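Local coordinates for protein GCN5-related N-acetyltransferase (Kribbella flavida, PDB 4IUS) that probably transfers an acyl group, most likely acetyl from acetyl-coenzyme A, to an amine acceptor, at residues Q14-R22 with P29-E37; P104-L114 with F215-T226. The protein carries 1 engineered substitution. All blocks are in the same frame, centred on the assembly; numbering follows the deposited sequence. Where two conformers were deposited one is given.

Interaction 1 of 2, residues Q14-R22 with P29-E37. With SO4 (sulfate ion), chain C; SO4 (sulfate ion), chain D.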
loop_
_atom_site.group_PDB
_atom_site.type_symbol
_atom_site.label_atom_id
_atom_site.label_comp_id
_atom_site.label_asym_id
_atom_site.label_seq_id
_atom_site.Cartn_x
_atom_site.Cartn_y
_atom_site.Cartn_z
ATOM N N GLN A 14 3.445 2.284 8.091
ATOM C CA GLN A 14 2.104 2.247 7.550
ATOM C C GLN A 14 1.115 2.878 8.534
ATOM O O GLN A 14 0.278 3.693 8.167
ATOM C CB GLN A 14 1.709 0.813 7.227
ATOM C CG GLN A 14 0.369 0.667 6.554
ATOM C CD GLN A 14 0.017 -0.790 6.437
ATOM O OE1 GLN A 14 0.136 -1.374 5.371
ATOM N NE2 GLN A 14 -0.346 -1.405 7.557
ATOM N N LEU A 15 1.216 2.492 9.800
ATOM C CA LEU A 15 0.341 3.068 10.819
ATOM C C LEU A 15 0.503 4.581 10.922
ATOM O O LEU A 15 -0.476 5.315 10.954
ATOM C CB LEU A 15 0.572 2.397 12.153
ATOM C CG LEU A 15 -0.203 2.882 13.359
ATOM C CD1 LEU A 15 -1.703 2.836 13.163
ATOM C CD2 LEU A 15 0.233 2.136 14.612
ATOM N N GLN A 16 1.752 5.026 10.981
ATOM C CA GLN A 16 2.062 6.445 11.063
ATOM C C GLN A 16 1.411 7.206 9.902
ATOM O O GLN A 16 0.835 8.297 10.089
ATOM C CB GLN A 16 3.585 6.642 11.069
ATOM C CG GLN A 16 4.054 8.070 11.258
ATOM C CD GLN A 16 5.561 8.205 11.211
ATOM O OE1 GLN A 16 6.306 7.233 11.383
ATOM N NE2 GLN A 16 6.020 9.413 10.972
ATOM N N GLY A 17 1.447 6.626 8.694
ATOM C CA GLY A 17 0.801 7.262 7.530
ATOM C C GLY A 17 -0.715 7.279 7.641
ATOM O O GLY A 17 -1.370 8.311 7.384
ATOM N N LEU A 18 -1.274 6.165 8.063
ATOM C CA LEU A 18 -2.722 6.015 8.079
ATOM C C LEU A 18 -3.388 6.953 9.073
ATOM O O LEU A 18 -4.488 7.456 8.829
ATOM C CB LEU A 18 -3.135 4.588 8.400
ATOM C CG LEU A 18 -2.894 3.558 7.286
ATOM C CD1 LEU A 18 -3.002 2.135 7.832
ATOM C CD2 LEU A 18 -3.842 3.734 6.093
ATOM N N VAL A 19 -2.753 7.155 10.232
ATOM C CA VAL A 19 -3.367 7.949 11.289
ATOM C C VAL A 19 -3.420 9.435 10.970
ATOM O O VAL A 19 -4.154 10.158 11.610
ATOM C CB VAL A 19 -2.704 7.763 12.667
ATOM C CG1 VAL A 19 -2.777 6.324 13.157
ATOM C CG2 VAL A 19 -1.288 8.283 12.711
ATOM N N ARG A 20 -2.667 9.899 9.970
ATOM C CA ARG A 20 -2.721 11.311 9.612
ATOM C C ARG A 20 -4.114 11.733 9.152
ATOM O O ARG A 20 -4.411 12.926 9.226
ATOM C CB ARG A 20 -1.705 11.661 8.539
ATOM C CG ARG A 20 -0.264 11.424 8.953
ATOM C CD ARG A 20 0.662 11.656 7.779
ATOM N NE ARG A 20 2.074 11.545 8.154
ATOM C CZ ARG A 20 3.029 10.934 7.432
ATOM N NH1 ARG A 20 2.759 10.330 6.293
ATOM N NH2 ARG A 20 4.272 10.947 7.862
ATOM N N SER A 21 -4.925 10.804 8.642
ATOM C CA SER A 21 -6.245 11.142 8.132
ATOM C C SER A 21 -7.397 10.276 8.661
ATOM O O SER A 21 -8.496 10.272 8.119
ATOM C CB SER A 21 -6.243 11.099 6.601
ATOM O OG SER A 21 -5.971 9.808 6.159
ATOM N N ARG A 22 -7.138 9.513 9.707
ATOM C CA ARG A 22 -8.127 8.607 10.276
ATOM C C ARG A 22 -8.187 8.705 11.784
ATOM O O ARG A 22 -7.158 8.881 12.441
ATOM C CB ARG A 22 -7.826 7.173 9.869
ATOM C CG ARG A 22 -7.932 6.932 8.371
ATOM C CD ARG A 22 -7.319 5.667 7.927
ATOM N NE ARG A 22 -7.385 5.497 6.508
ATOM C CZ ARG A 22 -6.564 6.009 5.612
ATOM N NH1 ARG A 22 -5.613 6.835 5.970
ATOM N NH2 ARG A 22 -6.739 5.690 4.328
ATOM N N PRO A 29 -3.960 -4.866 21.376
ATOM C CA PRO A 29 -3.012 -4.988 20.302
ATOM C C PRO A 29 -3.523 -4.558 18.952
ATOM O O PRO A 29 -2.793 -4.677 17.983
ATOM C CB PRO A 29 -2.713 -6.482 20.292
ATOM C CG PRO A 29 -4.007 -7.085 20.708
ATOM C CD PRO A 29 -4.550 -6.178 21.747
ATOM N N LEU A 30 -4.757 -4.055 18.874
ATOM C CA LEU A 30 -5.338 -3.643 17.588
ATOM C C LEU A 30 -5.677 -2.156 17.626
ATOM O O LEU A 30 -5.999 -1.608 18.681
ATOM C CB LEU A 30 -6.641 -4.399 17.323
ATOM C CG LEU A 30 -6.541 -5.907 17.308
ATOM C CD1 LEU A 30 -7.928 -6.492 17.167
ATOM C CD2 LEU A 30 -5.598 -6.347 16.227
ATOM N N VAL A 31 -5.666 -1.537 16.446
ATOM C CA VAL A 31 -6.195 -0.190 16.320
ATOM C C VAL A 31 -7.092 -0.131 15.101
ATOM O O VAL A 31 -6.698 -0.496 13.987
ATOM C CB VAL A 31 -5.115 0.919 16.279
ATOM C CG1 VAL A 31 -4.072 0.711 15.187
ATOM C CG2 VAL A 31 -5.756 2.308 16.231
ATOM N N GLY A 32 -8.318 0.311 15.334
ATOM C CA GLY A 32 -9.247 0.587 14.237
ATOM C C GLY A 32 -9.045 1.997 13.744
ATOM O O GLY A 32 -8.819 2.917 14.523
ATOM N N LEU A 33 -9.097 2.170 12.450
ATOM C CA LEU A 33 -8.790 3.439 11.790
ATOM C C LEU A 33 -9.969 3.797 10.891
ATOM O O LEU A 33 -10.274 3.103 9.926
ATOM C CB LEU A 33 -7.519 3.316 10.998
ATOM C CG LEU A 33 -6.272 2.962 11.808
ATOM C CD1 LEU A 33 -5.134 2.505 10.869
ATOM C CD2 LEU A 33 -5.823 4.091 12.740
ATOM N N LEU A 34 -10.656 4.886 11.243
ATOM C CA LEU A 34 -11.914 5.291 10.576
ATOM C C LEU A 34 -11.683 6.608 9.816
ATOM O O LEU A 34 -11.342 7.639 10.399
ATOM C CB LEU A 34 -13.062 5.418 11.604
ATOM C CG LEU A 34 -13.590 4.083 12.133
ATOM C CD1 LEU A 34 -14.327 4.170 13.471
ATOM C CD2 LEU A 34 -14.468 3.382 11.105
ATOM N N HIS A 35 -11.914 6.569 8.515
ATOM C CA HIS A 35 -11.789 7.731 7.649
ATOM C C HIS A 35 -13.051 8.558 7.720
ATOM O O HIS A 35 -14.102 8.059 8.113
ATOM C CB HIS A 35 -11.552 7.216 6.253
ATOM C CG HIS A 35 -10.991 8.219 5.313
ATOM N ND1 HIS A 35 -11.751 9.125 4.614
ATOM C CD2 HIS A 35 -9.674 8.463 4.983
ATOM C CE1 HIS A 35 -10.921 9.893 3.880
ATOM N NE2 HIS A 35 -9.668 9.495 4.097
ATOM N N ASP A 36 -12.972 9.828 7.344
ATOM C CA ASP A 36 -14.191 10.626 7.195
ATOM C C ASP A 36 -15.147 10.037 6.143
ATOM O O ASP A 36 -16.354 10.016 6.334
ATOM C CB ASP A 36 -13.850 12.088 6.841
ATOM C CG ASP A 36 -13.242 12.879 8.020
ATOM O OD1 ASP A 36 -13.233 12.394 9.170
ATOM O OD2 ASP A 36 -12.788 14.015 7.792
ATOM N N GLU A 37 -14.594 9.576 5.025
ATOM C CA GLU A 37 -15.395 9.000 3.943
ATOM C C GLU A 37 -15.799 7.558 4.243
ATOM O O GLU A 37 -15.113 6.865 4.964
ATOM C CB GLU A 37 -14.627 9.030 2.625
ATOM C CG GLU A 37 -14.245 10.422 2.132
ATOM C CD GLU A 37 -13.504 10.413 0.786
ATOM O OE1 GLU A 37 -13.283 9.323 0.206
ATOM O OE2 GLU A 37 -13.136 11.503 0.302
HETATM S S SO4 C . 3.964 12.610 11.221
HETATM O O1 SO4 C . 5.070 12.443 10.253
HETATM O O2 SO4 C . 2.670 12.611 10.504
HETATM O O3 SO4 C . 3.907 11.438 12.125
HETATM O O4 SO4 C . 4.110 13.875 11.958
HETATM S S SO4 D . 9.666 10.725 10.862
HETATM O O1 SO4 D . 10.975 10.315 10.313
HETATM O O2 SO4 D . 8.540 10.314 9.985
HETATM O O3 SO4 D . 9.443 10.142 12.197
HETATM O O4 SO4 D . 9.709 12.183 11.013
HETATM O O HOH W 1 -10.579 11.416 7.020
HETATM O O HOH W 2 -6.931 10.265 3.493
#
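Leu18 and Leu33 meet with CG turned opposite the carbonyl carbon in both (chi1 -72° and -61°), and CD1 of Leu18 lies 3.7 Å from CD1 of Leu33 where the two chains cross at about a right angle. The contact lays the end of helix 6-19 on a small antiparallel sheet of strands 22-27, 30-35 and 44-47. Val19 CG1 reaches the other branch of Leu33, CD2, at 3.8 Å, and Leu15 CD1 sits 3.8 Å from Val31 CG1. Arg22 closes the end of this apolar seam. Its CD rests on Leu33 CB, and its guanidinium is held between Leu18 CD2, centred over one face, and His35 CD2, nearer the rim of the other. Arg22 NH1 donates to a lone pair of Leu18 O at 3.1 Å, while Arg22 NE hydrogen-bonds to Leu42 O. An alanine in place of Arg22 is likely to leave the carbonyls of Leu18 and Leu42 without their guanidinium donors and to open a gap between Leu18 and the imidazole. The His35 ring stands 68° from the guanidinium plane. Both ring nitrogens are engaged: NE2 through a water to Ser21 OG, and His35 ND1 as acceptor, in the ring plane, for Glu37 N at 2.9 Å.

Interaction 2 of 2, residues P104-L114 with F215-T226. With EDO (1,2-ethanediol), chain E.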
loop_
_atom_site.group_PDB
_atom_site.type_symbol
_atom_site.label_atom_id
_atom_site.label_comp_id
_atom_site.label_asym_id
_atom_site.label_seq_id
_atom_site.Cartn_x
_atom_site.Cartn_y
_atom_site.Cartn_z
ATOM N N PRO A 104 -0.397 -11.497 0.725
ATOM C CA PRO A 104 0.484 -11.012 -0.353
ATOM C C PRO A 104 1.896 -10.732 0.125
ATOM O O PRO A 104 2.120 -10.309 1.254
ATOM C CB PRO A 104 -0.187 -9.738 -0.809
ATOM C CG PRO A 104 -1.320 -9.472 0.090
ATOM C CD PRO A 104 -1.451 -10.542 1.082
ATOM N N PRO A 105 2.870 -10.894 -0.768
ATOM C CA PRO A 105 4.233 -10.617 -0.383
ATOM C C PRO A 105 4.503 -9.128 -0.364
ATOM O O PRO A 105 3.996 -8.396 -1.230
ATOM C CB PRO A 105 5.039 -11.344 -1.468
ATOM C CG PRO A 105 4.139 -11.253 -2.668
ATOM C CD PRO A 105 2.751 -11.369 -2.126
ATOM N N LEU A 106 5.360 -8.707 0.544
ATOM C CA LEU A 106 5.851 -7.351 0.561
ATOM C C LEU A 106 7.289 -7.382 0.061
ATOM O O LEU A 106 8.154 -8.033 0.653
ATOM C CB LEU A 106 5.805 -6.725 1.953
ATOM C CG LEU A 106 4.442 -6.619 2.612
ATOM C CD1 LEU A 106 4.580 -5.653 3.792
ATOM C CD2 LEU A 106 3.370 -6.150 1.620
ATOM N N LEU A 107 7.506 -6.698 -1.051
ATOM C CA LEU A 107 8.800 -6.581 -1.698
ATOM C C LEU A 107 9.379 -5.218 -1.363
ATOM O O LEU A 107 8.641 -4.248 -1.234
ATOM C CB LEU A 107 8.693 -6.704 -3.202
ATOM C CG LEU A 107 7.900 -7.901 -3.810
ATOM C CD1 LEU A 107 7.994 -7.909 -5.347
ATOM C CD2 LEU A 107 8.202 -9.234 -3.211
ATOM N N ALA A 108 10.675 -5.134 -1.144
ATOM C CA ALA A 108 11.283 -3.877 -0.728
ATOM C C ALA A 108 12.611 -3.620 -1.424
ATOM O O ALA A 108 13.275 -4.561 -1.859
ATOM C CB ALA A 108 11.430 -3.761 0.800
ATOM N N VAL A 109 13.007 -2.358 -1.460
ATOM C CA VAL A 109 14.276 -1.977 -2.067
ATOM C C VAL A 109 14.778 -0.703 -1.358
ATOM O O VAL A 109 14.007 0.142 -0.868
ATOM C CB VAL A 109 14.148 -1.726 -3.603
ATOM C CG1 VAL A 109 13.351 -0.432 -3.921
ATOM C CG2 VAL A 109 15.533 -1.691 -4.263
ATOM N N GLU A 110 16.099 -0.574 -1.305
ATOM C CA GLU A 110 16.774 0.599 -0.726
ATOM C C GLU A 110 17.498 1.351 -1.862
ATOM O O GLU A 110 17.737 0.770 -2.928
ATOM C CB GLU A 110 17.787 0.177 0.316
ATOM C CG GLU A 110 17.115 -0.365 1.566
ATOM C CD GLU A 110 18.079 -0.632 2.712
ATOM O OE1 GLU A 110 19.150 -1.239 2.481
ATOM O OE2 GLU A 110 17.757 -0.250 3.864
ATOM N N PRO A 111 17.844 2.621 -1.614
ATOM C CA PRO A 111 18.327 3.431 -2.766
ATOM C C PRO A 111 19.503 2.878 -3.570
ATOM O O PRO A 111 19.526 2.977 -4.810
ATOM C CB PRO A 111 18.647 4.776 -2.093
ATOM C CG PRO A 111 17.660 4.859 -0.983
ATOM C CD PRO A 111 17.551 3.472 -0.446
ATOM N N GLY A 112 20.478 2.322 -2.879
ATOM C CA GLY A 112 21.695 1.833 -3.516
ATOM C C GLY A 112 21.453 0.588 -4.350
ATOM O O GLY A 112 22.313 0.190 -5.116
ATOM N N ASP A 113 20.278 -0.046 -4.227
ATOM C CA ASP A 113 19.956 -1.306 -4.912
ATOM C C ASP A 113 18.947 -1.141 -6.045
ATOM O O ASP A 113 18.710 -2.073 -6.807
ATOM C CB ASP A 113 19.426 -2.306 -3.889
ATOM C CG ASP A 113 20.496 -2.743 -2.877
ATOM O OD1 ASP A 113 21.688 -2.785 -3.227
ATOM O OD2 ASP A 113 20.134 -3.044 -1.718
ATOM N N LEU A 114 18.351 0.040 -6.159
ATOM C CA LEU A 114 17.361 0.268 -7.206
ATOM C C LEU A 114 18.051 0.319 -8.582
ATOM O O LEU A 114 19.113 0.939 -8.747
ATOM C CB LEU A 114 16.647 1.593 -6.990
ATOM C CG LEU A 114 15.581 1.972 -8.043
ATOM C CD1 LEU A 114 14.413 0.991 -8.043
ATOM C CD2 LEU A 114 15.160 3.409 -7.778
ATOM N N PHE A 215 12.951 8.310 -3.555
ATOM C CA PHE A 215 14.267 8.407 -2.925
ATOM C C PHE A 215 14.950 9.751 -3.178
ATOM O O PHE A 215 15.548 10.331 -2.262
ATOM C CB PHE A 215 15.161 7.318 -3.472
ATOM C CG PHE A 215 14.783 5.888 -3.112
ATOM C CD1 PHE A 215 14.086 5.566 -1.966
ATOM C CD2 PHE A 215 15.170 4.850 -3.911
ATOM C CE1 PHE A 215 13.825 4.244 -1.635
ATOM C CE2 PHE A 215 14.908 3.524 -3.585
ATOM C CZ PHE A 215 14.246 3.228 -2.449
ATOM N N GLU A 216 14.904 10.234 -4.409
ATOM C CA GLU A 216 15.686 11.422 -4.798
ATOM C C GLU A 216 15.068 12.723 -4.365
ATOM O O GLU A 216 15.791 13.637 -3.976
ATOM C CB GLU A 216 15.879 11.464 -6.302
ATOM C CG GLU A 216 16.822 10.424 -6.842
ATOM C CD GLU A 216 17.125 10.580 -8.348
ATOM O OE1 GLU A 216 16.533 11.466 -9.049
ATOM O OE2 GLU A 216 17.984 9.800 -8.813
ATOM N N VAL A 217 13.746 12.851 -4.510
ATOM C CA VAL A 217 13.060 14.082 -4.118
ATOM C C VAL A 217 12.119 13.917 -2.910
ATOM O O VAL A 217 11.843 14.883 -2.220
ATOM C CB VAL A 217 12.313 14.752 -5.300
ATOM C CG1 VAL A 217 13.306 15.206 -6.371
ATOM C CG2 VAL A 217 11.239 13.850 -5.888
ATOM N N GLY A 218 11.660 12.704 -2.638
ATOM C CA GLY A 218 10.734 12.469 -1.524
ATOM C C GLY A 218 11.370 12.253 -0.167
ATOM O O GLY A 218 10.677 12.219 0.838
ATOM N N GLY A 219 12.667 11.984 -0.154
ATOM C CA GLY A 219 13.411 11.735 1.097
ATOM C C GLY A 219 13.285 10.324 1.658
ATOM O O GLY A 219 13.675 10.051 2.817
ATOM N N ALA A 220 12.742 9.408 0.858
ATOM C CA ALA A 220 12.564 8.032 1.345
ATOM C C ALA A 220 13.930 7.345 1.397
ATOM O O ALA A 220 14.781 7.574 0.507
ATOM C CB ALA A 220 11.615 7.248 0.453
ATOM N N THR A 221 14.084 6.455 2.369
ATOM C CA THR A 221 15.233 5.553 2.447
ATOM C C THR A 221 14.865 4.068 2.290
ATOM O O THR A 221 15.740 3.204 2.232
ATOM C CB THR A 221 15.983 5.775 3.772
ATOM O OG1 THR A 221 15.122 5.430 4.862
ATOM C CG2 THR A 221 16.431 7.236 3.869
ATOM N N LEU A 222 13.582 3.786 2.230
ATOM C CA LEU A 222 13.097 2.433 2.005
ATOM C C LEU A 222 11.793 2.510 1.201
ATOM O O LEU A 222 10.910 3.324 1.591
ATOM C CB LEU A 222 12.855 1.682 3.339
ATOM C CG LEU A 222 12.338 0.255 3.242
ATOM C CD1 LEU A 222 13.345 -0.679 2.597
ATOM C CD2 LEU A 222 11.897 -0.264 4.624
ATOM N N ALA A 223 11.614 1.685 0.153
ATOM C CA ALA A 223 10.370 1.611 -0.606
ATOM C C ALA A 223 9.897 0.185 -0.576
ATOM O O ALA A 223 10.704 -0.724 -0.683
ATOM C CB ALA A 223 10.562 2.070 -2.054
ATOM N N TRP A 224 8.583 -0.018 -0.436
ATOM C CA TRP A 224 8.005 -1.331 -0.497
ATOM C C TRP A 224 6.778 -1.316 -1.358
ATOM O O TRP A 224 6.164 -0.275 -1.585
ATOM C CB TRP A 224 7.704 -1.913 0.881
ATOM C CG TRP A 224 6.632 -1.210 1.626
ATOM C CD1 TRP A 224 6.749 -0.079 2.423
ATOM C CD2 TRP A 224 5.221 -1.513 1.606
ATOM N NE1 TRP A 224 5.520 0.298 2.909
ATOM C CE2 TRP A 224 4.569 -0.545 2.464
ATOM C CE3 TRP A 224 4.440 -2.495 0.974
ATOM C CZ2 TRP A 224 3.192 -0.570 2.692
ATOM C CZ3 TRP A 224 3.051 -2.483 1.197
ATOM C CH2 TRP A 224 2.451 -1.554 2.023
ATOM N N LEU A 225 6.435 -2.480 -1.880
ATOM C CA LEU A 225 5.205 -2.685 -2.641
ATOM C C LEU A 225 4.709 -4.095 -2.501
ATOM O O LEU A 225 5.432 -4.980 -2.053
ATOM C CB LEU A 225 5.378 -2.346 -4.101
ATOM C CG LEU A 225 6.405 -3.102 -4.914
ATOM C CD1 LEU A 225 5.844 -4.465 -5.391
ATOM C CD2 LEU A 225 6.902 -2.267 -6.101
ATOM N N THR A 226 3.427 -4.267 -2.799
ATOM C CA THR A 226 2.888 -5.578 -2.972
ATOM C C THR A 226 2.459 -5.748 -4.434
ATOM O O THR A 226 1.915 -4.836 -5.024
ATOM C CB THR A 226 1.786 -5.866 -1.954
ATOM O OG1 THR A 226 1.515 -7.251 -2.041
ATOM C CG2 THR A 226 0.512 -5.098 -2.233
HETATM C C1 EDO E . 4.094 4.003 3.716
HETATM O O1 EDO E . 4.153 2.681 4.279
HETATM C C2 EDO E . 4.420 5.015 4.809
HETATM O O2 EDO E . 3.218 5.550 5.399
HETATM O O HOH W 3 16.441 2.003 4.712
#
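Pro111 lies on one face of the Phe215 ring, its CG 3.6 Å from the ring centroid and only 8° off the normal, a CH-pi contact. At the edge, near the ring plane, comes Val109 O, 3.5 Å from Phe215 CZ. The indole of Trp224 is flanked differently: Leu106 CD1 lies over one face, displaced toward the rim, while the other branch, CD2, comes in obliquely 3.7 Å from Trp224 CZ3. At the indole edge Trp224 NE1 donates to O1 of a 1,2-ethanediol at 3.1 Å, and the diol also hydrogen-bonds to Ala13 O. The Trp224 CG lies between backbone N and carbonyl carbon (chi1 67°), which lays the indole alongside Leu106, both chains pointing the same way.

These rings flank an antiparallel strand pair in the GNAT sheet. Helix 202-216 is the crossover that links strand 185-193 to its parallel neighbour 222-225, and strand 99-109, from far earlier in the chain, fits between 222-225 and 242-251. Leu107 and Leu225 form one hydrogen-bonded pair, with Leu107 N to Leu225 O at 2.9 Å, and Val109 and Ala223 the next, with Ala223 N to Val109 O at 3.0 Å. Val109 O thus serves the strand partner and abuts the phenyl edge. On the face bearing Leu107, Val109, Ala223 and Leu225, toward helix 202-216, Val109 CG1 packs 4.2 Å from Ala223 CB. On the other, Ala108 CB meets Leu222 CD1 at 4.0 Å. Beyond the strand, a water donates to both Glu110 OE2 and Thr221 O.

Helix 6-19 joins the two contacts, whose centres lie 22 Å apart. In interaction 1 its last turns lie on the small N-terminal sheet; toward interaction 2 the same helix reaches the GNAT sheet, where Arg9 hydrogen-bonds to Thr221 OG1 and Ala13 O shares the ethanediol with Trp224. Direct touch is slight and doubtful, since it rests on one of two Gln14 conformers, whose OE1 lies 4.1 Å from Trp224 CH2. Arg20 adds a tie to Ile181 O. Strand 222-225 of interaction 2 borders strand 185-193, and in GNAT enzymes such a parallel pair generally opens to receive acetyl-coenzyme A, so interaction 2 probably lies beside the cofactor cleft. The sulfates and the diol probably come from the crystallisation liquor.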